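Local coordinates for protein PA4485 (Pseudomonas aeruginosa, PDB 4AVR) that probably acts as a lytic transglycosylase of the RlpA family, cleaving bacterial cell-wall glycan strands, with a preference for naked strands that lack stem peptides, at residues A[4-9]-A[79-84]; A[29-34]-A[69-74]. One frame throughout, in Å; residues are numbered along the deposited sequence.

Overall arrangement
Both contacts belong to the double-psi beta-barrel domain of the RlpA family, and their centres lie about 10 Å apart. Strand 67-71 joins them: it runs parallel to strand 2-8 of contact 1 and antiparallel to strand 30-32 of contact 2. Along the chain 4-9 comes first, then 29-34, 69-74 and finally 79-84, so contact 2 falls wholly between the two segments of contact 1. Helix 73-79 starts in contact 2 and delivers the chain to the loop of contact 1, so strand and helix make one continuous body of both. Ser7 OG meets Asp70 OD1 at 2.6 Å, tying the two together directly, and both contacts touch the second subunit.

Contact 1: A[4-9]-A[79-84]; sequences GEASYY and LGMIRS
Tyr8 and Met81 lead a buried strand-to-loop contact in the double-psi beta-barrel, where strand 2-8 is covered by the turn that follows helix 73-79. That helix ends in a Schellman motif: the chain leaves it at Gly80, with positive phi, and the ends of the Met81 and Ile82 side chains then reach the strand. Along the strand the side chains alternate. Ala6 and Tyr8 point toward the turn, while Ser7 points away and hydrogen-bonds through OG to Asp70, on the neighbouring strand 67-71.

Met81 reaches in with its methyl end. Its chain is extended through chi2 and then bent at chi3 (-82°), which lays CE against the backbone of the strand, 3.5 Å from Ala6 O and 4.0 Å from Ala6 CB. Met81 CE also lies 4.3 Å from Tyr8 CD2. Ala76 of the helix touches Met81, Ile82 and Tyr8 alike, so the helix closes the cluster.

The Tyr8 ring has two unlike neighbours, one at its edge and one over a face. Met81 O approaches the edge, near the ring plane, 3.5 Å from CE2. Over one face sits Ile82 CD1 in a CH-pi contact, 4.2 Å from the ring centroid and displaced toward the rim. On the strand side, the backbone N of Tyr8 bonds to Ser11 of the second subunit. At the far end of the ring, Tyr8 OH donates to Ile82 O at 2.8 Å, meeting a lone pair in the carbonyl plane with a C=O...O angle of 126°.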
ATOM      1  N   GLY A   4      -4.373  -3.618  17.817  1.00  8.96           N
ATOM      2  CA  GLY A   4      -3.380  -4.297  17.013  1.00  9.00           C
ATOM      3  C   GLY A   4      -2.745  -3.305  16.065  1.00  9.03           C
ATOM      4  O   GLY A   4      -2.997  -2.098  16.156  1.00 10.19           O
ATOM      5  N   GLU A   5      -1.929  -3.807  15.147  1.00  9.28           N
ATOM      6  CA  GLU A   5      -1.313  -2.958  14.141  1.00  9.65           C
ATOM      7  C   GLU A   5      -2.300  -2.659  13.023  1.00  9.28           C
ATOM      8  O   GLU A   5      -3.021  -3.558  12.571  1.00  9.87           O
ATOM      9  CB  GLU A   5      -0.052  -3.625  13.577  1.00 11.34           C
ATOM     10  CG  GLU A   5       0.688  -2.847  12.497  1.00 14.38           C
ATOM     11  CD  GLU A   5       1.828  -3.653  11.884  1.00 16.47           C
ATOM     12  OE1 GLU A   5       1.573  -4.571  11.076  1.00 20.88           O
ATOM     13  OE2 GLU A   5       2.990  -3.355  12.207  1.00 20.70           O
ATOM     14  N   ALA A   6      -2.309  -1.421  12.555  1.00  8.84           N
ATOM     15  CA  ALA A   6      -3.007  -1.023  11.321  1.00  8.61           C
ATOM     16  C   ALA A   6      -1.982  -0.812  10.223  1.00  8.53           C
ATOM     17  O   ALA A   6      -0.877  -0.326  10.461  1.00  9.89           O
ATOM     18  CB  ALA A   6      -3.797   0.266  11.504  1.00  9.50           C
ATOM     19  N   SER A   7      -2.397  -1.137   9.002  1.00  8.52           N
ATOM     20  CA  SER A   7      -1.654  -0.836   7.784  1.00  8.59           C
ATOM     21  C   SER A   7      -2.573  -0.096   6.827  1.00  8.20           C
ATOM     22  O   SER A   7      -3.753   0.068   7.114  1.00  8.49           O
ATOM     23  CB  SER A   7      -1.197  -2.131   7.113  1.00 10.19           C
ATOM     24  OG  SER A   7      -2.286  -2.730   6.431  1.00 12.69           O
ATOM     25  N   TYR A   8      -2.039   0.298   5.666  1.00  8.38           N
ATOM     26  CA  TYR A   8      -2.890   0.821   4.605  1.00  8.17           C
ATOM     27  C   TYR A   8      -2.567   0.185   3.268  1.00  7.75           C
ATOM     28  O   TYR A   8      -1.447  -0.263   3.003  1.00  7.95           O
ATOM     29  CB  TYR A   8      -2.896   2.347   4.537  1.00  8.78           C
ATOM     30  CG  TYR A   8      -1.640   3.062   4.097  1.00  9.30           C
ATOM     31  CD1 TYR A   8      -1.411   3.360   2.764  1.00 10.60           C
ATOM     32  CD2 TYR A   8      -0.730   3.531   5.038  1.00 10.44           C
ATOM     33  CE1 TYR A   8      -0.295   4.105   2.374  1.00 12.41           C
ATOM     34  CE2 TYR A   8       0.370   4.281   4.688  1.00 12.47           C
ATOM     35  CZ  TYR A   8       0.587   4.552   3.355  1.00 12.79           C
ATOM     36  OH  TYR A   8       1.678   5.314   2.981  1.00 15.41           O
ATOM     37  N   TYR A   9      -3.594   0.111   2.434  1.00  7.75           N
ATOM     38  CA  TYR A   9      -3.477  -0.477   1.104  1.00  8.13           C
ATOM     39  C   TYR A   9      -2.581   0.356   0.187  1.00  8.11           C
ATOM     40  O   TYR A   9      -2.650   1.576   0.161  1.00  9.19           O
ATOM     41  CB  TYR A   9      -4.830  -0.509   0.419  1.00  8.13           C
ATOM     42  CG  TYR A   9      -5.867  -1.512   0.882  1.00  8.11           C
ATOM     43  CD1 TYR A   9      -6.522  -1.360   2.091  1.00  9.52           C
ATOM     44  CD2 TYR A   9      -6.255  -2.570   0.067  1.00  9.69           C
ATOM     45  CE1 TYR A   9      -7.523  -2.230   2.478  1.00 11.05           C
ATOM     46  CE2 TYR A   9      -7.266  -3.435   0.445  1.00 10.72           C
ATOM     47  CZ  TYR A   9      -7.896  -3.261   1.655  1.00 10.19           C
ATOM     48  OH  TYR A   9      -8.916  -4.099   2.045  1.00 12.94           O
ATOM     49  N   LEU A  79      -5.776   9.284   9.857  1.00 10.86           N
ATOM     50  CA  LEU A  79      -5.069   8.723  11.014  1.00 10.98           C
ATOM     51  C   LEU A  79      -3.651   9.261  11.171  1.00 11.41           C
ATOM     52  O   LEU A  79      -2.989   8.958  12.159  1.00 12.51           O
ATOM     53  CB  LEU A  79      -5.052   7.202  10.912  1.00 10.17           C
ATOM     54  CG  LEU A  79      -6.399   6.523  11.135  1.00 10.56           C
ATOM     55  CD1 LEU A  79      -6.364   5.092  10.615  1.00 11.50           C
ATOM     56  CD2 LEU A  79      -6.784   6.544  12.603  1.00 11.79           C
ATOM     57  N   GLY A  80      -3.174  10.051  10.217  1.00 11.75           N
ATOM     58  CA  GLY A  80      -1.806  10.553  10.258  1.00 12.76           C
ATOM     59  C   GLY A  80      -0.742   9.482  10.158  1.00 13.29           C
ATOM     60  O   GLY A  80       0.333   9.610  10.746  1.00 15.95           O
ATOM     61  N   MET A  81      -1.025   8.425   9.402  1.00 12.64           N
ATOM     62  CA  MET A  81      -0.132   7.261   9.314  1.00 13.23           C
ATOM     63  C   MET A  81       0.504   7.054   7.932  1.00 13.02           C
ATOM     64  O   MET A  81       1.102   6.008   7.683  1.00 13.73           O
ATOM     65  CB  MET A  81      -0.832   5.988   9.794  1.00 15.34           C
ATOM     66  CG  MET A  81      -1.924   5.494   8.900  1.00 15.49           C
ATOM     67  SD  MET A  81      -2.843   4.083   9.559  1.00 15.90           S
ATOM     68  CE  MET A  81      -1.762   2.758   9.118  1.00 15.96           C
ATOM     69  N   ILE A  82       0.401   8.034   7.046  1.00 13.02           N
ATOM     70  CA  ILE A  82       0.941   7.859   5.692  1.00 13.19           C
ATOM     71  C   ILE A  82       2.451   7.625   5.726  1.00 14.17           C
ATOM     72  O   ILE A  82       2.953   6.715   5.057  1.00 16.18           O
ATOM     73  CB  ILE A  82       0.567   9.043   4.782  1.00 13.44           C
ATOM     74  CG1 ILE A  82      -0.941   9.031   4.502  1.00 13.68           C
ATOM     75  CG2 ILE A  82       1.370   9.034   3.488  1.00 14.78           C
ATOM     76  CD1 ILE A  82      -1.397   7.901   3.587  1.00 13.56           C
ATOM     77  N   ARG A  83       3.173   8.451   6.478  1.00 14.98           N
ATOM     78  CA  ARG A  83       4.631   8.322   6.540  1.00 16.37           C
ATOM     79  C   ARG A  83       5.078   7.182   7.430  1.00 15.54           C
ATOM     80  O   ARG A  83       6.052   6.502   7.107  1.00 17.94           O
ATOM     81  CB  ARG A  83       5.286   9.627   6.976  1.00 20.75           C
ATOM     82  CG  ARG A  83       5.201  10.691   5.911  1.00 26.27           C
ATOM     83  CD  ARG A  83       5.587  12.059   6.458  1.00 33.90           C
ATOM     84  NE  ARG A  83       6.921  12.133   7.058  1.00 40.66           N
ATOM     85  CZ  ARG A  83       7.460  13.254   7.542  1.00 55.22           C
ATOM     86  NH1 ARG A  83       6.780  14.395   7.506  1.00 71.26           N
ATOM     87  NH2 ARG A  83       8.682  13.246   8.061  1.00 54.31           N
ATOM     88  N   SER A  84       4.388   6.943   8.547  1.00 13.90           N
ATOM     89  CA  SER A  84       4.771   5.835   9.420  1.00 14.05           C
ATOM     90  C   SER A  84       4.475   4.485   8.788  1.00 13.68           C
ATOM     91  O   SER A  84       5.146   3.498   9.110  1.00 15.55           O
ATOM     92  CB  SER A  84       4.088   5.922  10.776  1.00 13.84           C
ATOM     93  OG  SER A  84       2.691   5.820  10.689  1.00 15.01           O
TER

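Contact 2: A[29-34]-A[69-74]; sequences MTAAHR and IDVSRK
Ala31 and Val71 form the non-hydrogen-bonded pair of a short antiparallel ladder near the centre of the double-psi beta-barrel, where strand 30-32 lies beside the end of strand 67-71. Next to them Ala32 and Asp70 make the hydrogen-bonded pair: Ala32 N donates to Asp70 O at 2.8 Å, and Asp70 N returns a longer bond of 3.3 Å to Ala32 O. Beyond the strand, Ser72 N reaches Thr30 O at 3.0 Å.

Ala31 CA and Val71 CA are 4.3 Å apart, as expected for a non-hydrogen-bonded pair, and the tight packing here comes from the side chains. Ala31 CB sits 3.8 Å from Ile69 CG1 and 4.1 Å from Val71 CG1, and Val55 backs it from strand 52-59. Ile69 CG1, anti to the backbone N (chi1 -164°), also lies 3.3 Å from Ala32 O. On the other face Ala32 CB lies beside Asp70 CB, and the Asp70 carboxylate makes a salt bridge to Arg12 of the second subunit.

The Met29 and Lys74 end is looser and partly exposed. The bend of Met29 at chi2 (-67°) brings SD within 3.8 Å of Lys74 CG, while the rest of the lysine chain leads away. Between the two regions Ser72 is the N-cap of helix 73-79: its OG bonds to Ala75 N and to Ala28 O.

Backbone bonds thus carry the ladder without help from the Asp70 side chain, whose carboxylate instead links strand 67-71 to Ser7 of strand 2-8 and to the second subunit, so that one acidic group serves both the fold and the subunit interface.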
ATOM      1  N   MET A  29     -13.649   5.472   2.665  1.00 10.11           N
ATOM      2  CA  MET A  29     -13.268   5.257   4.067  1.00  9.89           C
ATOM      3  C   MET A  29     -13.575   3.818   4.439  1.00  9.75           C
ATOM      4  O   MET A  29     -14.507   3.529   5.189  1.00 12.03           O
ATOM      5  CB  MET A  29     -14.004   6.224   4.975  1.00 10.72           C
ATOM      6  CG  MET A  29     -13.527   7.661   4.790  1.00 11.77           C
ATOM      7  SD  MET A  29     -11.828   7.933   5.345  1.00 12.59           S
ATOM      8  CE  MET A  29     -12.001   7.850   7.114  1.00 13.76           C
ATOM      9  N   THR A  30     -12.780   2.913   3.894  1.00 10.21           N
ATOM     10  CA  THR A  30     -13.028   1.483   3.991  1.00  9.75           C
ATOM     11  C   THR A  30     -11.842   0.787   4.635  1.00  8.94           C
ATOM     12  O   THR A  30     -10.732   1.342   4.736  1.00  9.35           O
ATOM     13  CB  THR A  30     -13.330   0.860   2.610  1.00 10.25           C
ATOM     14  OG1 THR A  30     -12.285   1.195   1.691  1.00 11.02           O
ATOM     15  CG2 THR A  30     -14.647   1.387   2.065  1.00 11.58           C
ATOM     16  N   ALA A  31     -12.083  -0.452   5.064  1.00  9.25           N
ATOM     17  CA  ALA A  31     -11.064  -1.245   5.712  1.00  8.83           C
ATOM     18  C   ALA A  31     -11.340  -2.738   5.616  1.00  8.48           C
ATOM     19  O   ALA A  31     -12.462  -3.186   5.382  1.00  9.43           O
ATOM     20  CB  ALA A  31     -10.918  -0.837   7.178  1.00 10.05           C
ATOM     21  N   ALA A  32     -10.274  -3.498   5.833  1.00  8.63           N
ATOM     22  CA  ALA A  32     -10.292  -4.949   5.943  1.00  8.86           C
ATOM     23  C   ALA A  32     -10.208  -5.385   7.388  1.00  8.73           C
ATOM     24  O   ALA A  32      -9.411  -4.841   8.150  1.00  9.43           O
ATOM     25  CB  ALA A  32      -9.117  -5.549   5.188  1.00  9.66           C
ATOM     26  N   HIS A  33     -10.990  -6.403   7.741  1.00  9.36           N
ATOM     27  CA  HIS A  33     -10.967  -7.013   9.062  1.00  9.84           C
ATOM     28  C   HIS A  33     -11.275  -8.479   8.884  1.00 10.68           C
ATOM     29  O   HIS A  33     -11.987  -8.856   7.955  1.00 11.28           O
ATOM     30  CB  HIS A  33     -11.998  -6.332   9.957  1.00 10.61           C
ATOM     31  CG  HIS A  33     -11.949  -6.771  11.399  1.00 11.26           C
ATOM     32  ND1 HIS A  33     -12.674  -7.816  11.877  1.00 12.49           N
ATOM     33  CD2 HIS A  33     -11.223  -6.268  12.460  1.00 12.53           C
ATOM     34  CE1 HIS A  33     -12.421  -7.950  13.186  1.00 13.59           C
ATOM     35  NE2 HIS A  33     -11.535  -7.012  13.546  1.00 13.20           N
ATOM     36  N   ARG A  34     -10.757  -9.333   9.756  1.00 11.41           N
ATOM     37  CA  ARG A  34     -10.913 -10.780   9.540  1.00 12.53           C
ATOM     38  C   ARG A  34     -12.328 -11.298   9.702  1.00 12.96           C
ATOM     39  O   ARG A  34     -12.695 -12.279   9.065  1.00 14.61           O
ATOM     40  CB  ARG A  34     -10.003 -11.561  10.471  1.00 14.49           C
ATOM     41  CG  ARG A  34      -8.541 -11.521  10.075  1.00 16.31           C
ATOM     42  CD  ARG A  34      -7.721 -12.188  11.146  1.00 16.43           C
ATOM     43  NE  ARG A  34      -6.286 -12.077  10.911  1.00 17.85           N
ATOM     44  CZ  ARG A  34      -5.555 -11.003  11.186  1.00 16.14           C
ATOM     45  NH1 ARG A  34      -6.140  -9.926  11.712  1.00 17.31           N
ATOM     46  NH2 ARG A  34      -4.248 -11.003  10.944  1.00 17.38           N
ATOM     47  N   ILE A  69      -6.185  -4.505  11.277  1.00  8.69           N
ATOM     48  CA  ILE A  69      -7.011  -3.811  10.291  1.00  8.84           C
ATOM     49  C   ILE A  69      -6.119  -3.214   9.222  1.00  8.66           C
ATOM     50  O   ILE A  69      -5.012  -2.786   9.511  1.00 10.12           O
ATOM     51  CB  ILE A  69      -7.890  -2.744  10.991  1.00  9.41           C
ATOM     52  CG1 ILE A  69      -9.046  -2.257  10.115  1.00 10.56           C
ATOM     53  CG2 ILE A  69      -7.060  -1.593  11.554  1.00 10.65           C
ATOM     54  CD1 ILE A  69     -10.129  -1.539  10.895  1.00 12.52           C
ATOM     55  N   ASP A  70      -6.598  -3.219   7.977  1.00  8.18           N
ATOM     56  CA  ASP A  70      -5.940  -2.537   6.869  1.00  8.23           C
ATOM     57  C   ASP A  70      -6.899  -1.484   6.345  1.00  8.00           C
ATOM     58  O   ASP A  70      -8.030  -1.819   6.025  1.00  9.77           O
ATOM     59  CB  ASP A  70      -5.614  -3.514   5.729  1.00  9.37           C
ATOM     60  CG  ASP A  70      -4.757  -4.706   6.170  1.00 11.33           C
ATOM     61  OD1 ASP A  70      -3.953  -4.592   7.124  1.00 12.77           O
ATOM     62  OD2 ASP A  70      -4.896  -5.776   5.551  1.00 13.77           O
ATOM     63  N   VAL A  71      -6.460  -0.227   6.256  1.00  7.75           N
ATOM     64  CA  VAL A  71      -7.365   0.872   5.913  1.00  7.63           C
ATOM     65  C   VAL A  71      -7.025   1.472   4.546  1.00  7.41           C
ATOM     66  O   VAL A  71      -5.926   1.308   4.023  1.00  7.83           O
ATOM     67  CB  VAL A  71      -7.360   1.971   7.013  1.00  8.45           C
ATOM     68  CG1 VAL A  71      -7.686   1.365   8.374  1.00  9.69           C
ATOM     69  CG2 VAL A  71      -6.038   2.723   7.043  1.00  9.16           C
ATOM     70  N   SER A  72      -7.991   2.188   3.985  1.00  7.64           N
ATOM     71  CA  SER A  72      -7.775   2.894   2.730  1.00  8.24           C
ATOM     72  C   SER A  72      -6.759   4.023   2.884  1.00  8.26           C
ATOM     73  O   SER A  72      -6.475   4.490   3.987  1.00  8.55           O
ATOM     74  CB  SER A  72      -9.075   3.487   2.238  1.00  8.63           C
ATOM     75  OG  SER A  72      -9.482   4.522   3.130  1.00 10.08           O
ATOM     76  N   ARG A  73      -6.256   4.509   1.750  1.00  8.65           N
ATOM     77  CA  ARG A  73      -5.347   5.650   1.773  1.00  9.21           C
ATOM     78  C   ARG A  73      -5.964   6.861   2.460  1.00  9.05           C
ATOM     79  O   ARG A  73      -5.314   7.524   3.274  1.00  9.51           O
ATOM     80  CB  ARG A  73      -4.918   6.016   0.349  1.00 11.20           C
ATOM     81  CG  ARG A  73      -3.742   6.998   0.326  1.00 11.85           C
ATOM     82  CD  ARG A  73      -3.991   8.316  -0.311  1.00 18.34           C
ATOM     83  NE  ARG A  73      -4.935   8.320  -1.358  1.00 20.38           N
ATOM     84  CZ  ARG A  73      -6.072   8.994  -1.493  1.00 16.39           C
ATOM     85  NH1 ARG A  73      -6.595   9.898  -0.648  1.00 16.46           N
ATOM     86  NH2 ARG A  73      -6.693   8.704  -2.596  1.00 17.74           N
ATOM     87  N   LYS A  74      -7.208   7.181   2.129  1.00  9.48           N
ATOM     88  CA  LYS A  74      -7.873   8.334   2.725  1.00  9.76           C
ATOM     89  C   LYS A  74      -7.996   8.166   4.238  1.00  9.59           C
ATOM     90  O   LYS A  74      -7.807   9.131   4.998  1.00 10.64           O
ATOM     91  CB  LYS A  74      -9.246   8.556   2.085  1.00 10.74           C
ATOM     92  CG  LYS A  74      -9.981   9.766   2.613  1.00 12.83           C
ATOM     93  CD  LYS A  74      -9.356  11.056   2.167  1.00 20.04           C
ATOM     94  CE  LYS A  74     -10.241  12.239   2.533  1.00 27.36           C
ATOM     95  NZ  LYS A  74      -9.614  13.550   2.196  1.00 40.29           N
TER